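Local coordinates for BepE protein (PDB 4YK3) that acts as a Bartonella effector whose BID domain, the part in this chain, probably serves as a signal for type IV secretion into host cells, at residues 79-83 / 84-88. Sequence-based numbering, arbitrary orientation.
Sequences NPTSV and HKLAG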
loop_
_atom_site.group_PDB
_atom_site.type_symbol
_atom_site.label_atom_id
_atom_site.label_comp_id
_atom_site.label_asym_id
_atom_site.label_seq_id
_atom_site.Cartn_x
_atom_site.Cartn_y
_atom_site.Cartn_z
ATOM N N ASN A 79 6.065 9.986 -8.127
ATOM C CA ASN A 79 7.000 9.427 -9.089
ATOM C C ASN A 79 6.713 7.975 -9.342
ATOM O O ASN A 79 7.523 7.126 -9.030
ATOM C CB ASN A 79 8.430 9.601 -8.609
ATOM C CG ASN A 79 9.427 9.412 -9.725
ATOM O OD1 ASN A 79 9.048 9.129 -10.868
ATOM N ND2 ASN A 79 10.696 9.573 -9.411
ATOM N N PRO A 80 5.550 7.684 -9.928
ATOM C CA PRO A 80 5.105 6.293 -10.030
ATOM C C PRO A 80 6.030 5.380 -10.857
ATOM O O PRO A 80 6.127 4.189 -10.535
ATOM C CB PRO A 80 3.731 6.408 -10.689
ATOM C CG PRO A 80 3.681 7.780 -11.324
ATOM C CD PRO A 80 4.604 8.642 -10.535
ATOM N N THR A 81 6.722 5.914 -11.863
ATOM C CA THR A 81 7.579 5.075 -12.695
ATOM C C THR A 81 8.941 4.793 -12.052
ATOM O O THR A 81 9.743 4.026 -12.596
ATOM C CB THR A 81 7.804 5.685 -14.105
ATOM O OG1 THR A 81 8.414 6.967 -14.007
ATOM C CG2 THR A 81 6.493 5.802 -14.869
ATOM N N SER A 82 9.202 5.388 -10.895
ATOM C CA SER A 82 10.409 5.054 -10.134
ATOM C C SER A 82 10.267 3.673 -9.506
ATOM O O SER A 82 11.214 3.103 -9.019
ATOM C CB SER A 82 10.663 6.076 -9.032
ATOM O OG SER A 82 9.736 5.883 -7.972
ATOM N N VAL A 83 9.053 3.151 -9.530
ATOM C CA VAL A 83 8.743 1.895 -8.892
ATOM C C VAL A 83 8.718 0.751 -9.916
ATOM O O VAL A 83 9.238 -0.335 -9.666
ATOM C CB VAL A 83 7.389 2.034 -8.125
ATOM C CG1 VAL A 83 6.777 0.727 -7.880
ATOM C CG2 VAL A 83 7.597 2.771 -6.815
ATOM N N HIS A 84 8.143 1.006 -11.081
ATOM C CA HIS A 84 7.908 -0.036 -12.080
ATOM C C HIS A 84 7.383 0.681 -13.313
ATOM O O HIS A 84 6.881 1.804 -13.197
ATOM C CB HIS A 84 6.894 -1.083 -11.561
ATOM C CG HIS A 84 6.791 -2.313 -12.404
ATOM N ND1 HIS A 84 6.051 -2.361 -13.570
ATOM C CD2 HIS A 84 7.301 -3.556 -12.233
ATOM C CE1 HIS A 84 6.144 -3.572 -14.097
ATOM N NE2 HIS A 84 6.900 -4.313 -13.308
ATOM N N LYS A 85 7.497 0.071 -14.490
ATOM C CA LYS A 85 6.923 0.692 -15.681
ATOM C C LYS A 85 5.392 0.549 -15.672
ATOM O O LYS A 85 4.823 -0.384 -15.072
ATOM C CB LYS A 85 7.514 0.098 -16.974
ATOM C CG LYS A 85 6.773 -1.099 -17.539
ATOM C CD LYS A 85 7.279 -1.475 -18.948
ATOM C CE LYS A 85 6.359 -2.503 -19.598
ATOM N NZ LYS A 85 4.954 -1.975 -19.832
ATOM N N LEU A 86 4.732 1.506 -16.309
ATOM C CA LEU A 86 3.273 1.475 -16.439
ATOM C C LEU A 86 2.864 0.329 -17.330
ATOM O O LEU A 86 3.502 0.090 -18.333
ATOM C CB LEU A 86 2.751 2.792 -17.026
ATOM C CG LEU A 86 3.113 3.995 -16.164
ATOM C CD1 LEU A 86 2.608 5.275 -16.818
ATOM C CD2 LEU A 86 2.528 3.783 -14.766
ATOM N N ALA A 87 1.788 -0.364 -16.978
ATOM C CA ALA A 87 1.263 -1.396 -17.855
ATOM C C ALA A 87 0.915 -0.834 -19.233
ATOM O O ALA A 87 0.638 0.353 -19.381
ATOM C CB ALA A 87 0.045 -2.052 -17.234
ATOM N N GLY A 88 0.932 -1.709 -20.231
ATOM C CA GLY A 88 0.631 -1.330 -21.598
ATOM C C GLY A 88 1.623 -0.361 -22.208
ATOM O O GLY A 88 2.756 -0.241 -21.745
#
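T81 and H84 meet in a local contact round a bend on the surface of the BID domain, where a single 3-10 turn, 80-82, follows helix 69-78 and passes into an extended segment that leads to the hairpin of strands 90-91 and 94-95. It illustrates how a four-helix bundle can release its chain toward what is probably part of the hook on top of it, with no conventional hydrogen bond across the bend between 79-83 and 84-88. The polar link is a CA-H...O contact, T81 CA lying 3.4 Å from H84 O with an angle of 157° at the hydrogen. Beside it, T81 CG2 reaches L86 CG at 4.0 Å, the two side chains slanting past each other. That methyl is brought within range because it stands beside the backbone N of T81, opposite the carbonyl carbon.

Each half is held from within. N79 O, where helical geometry ends, accepts both S82 N (3.1 Å) and S82 OG (2.7 Å), and V83 N bonds to P80 O, which Y49 OH also engages. V83 turns its side chain to Y49 and V76, while L86 rests on V48, so the bend is laid against helices 32-49 and 69-78. R99, from the long helix 97-129, takes A87 O and G88 O. With CG swung away from its backbone N (chi1 -169°), H84 sends its ring forward alongside K85. There ND1 donates to K85 O at 2.8 Å, meeting a lone pair in the carbonyl plane with the acceptor only 7° out of the imidazole plane.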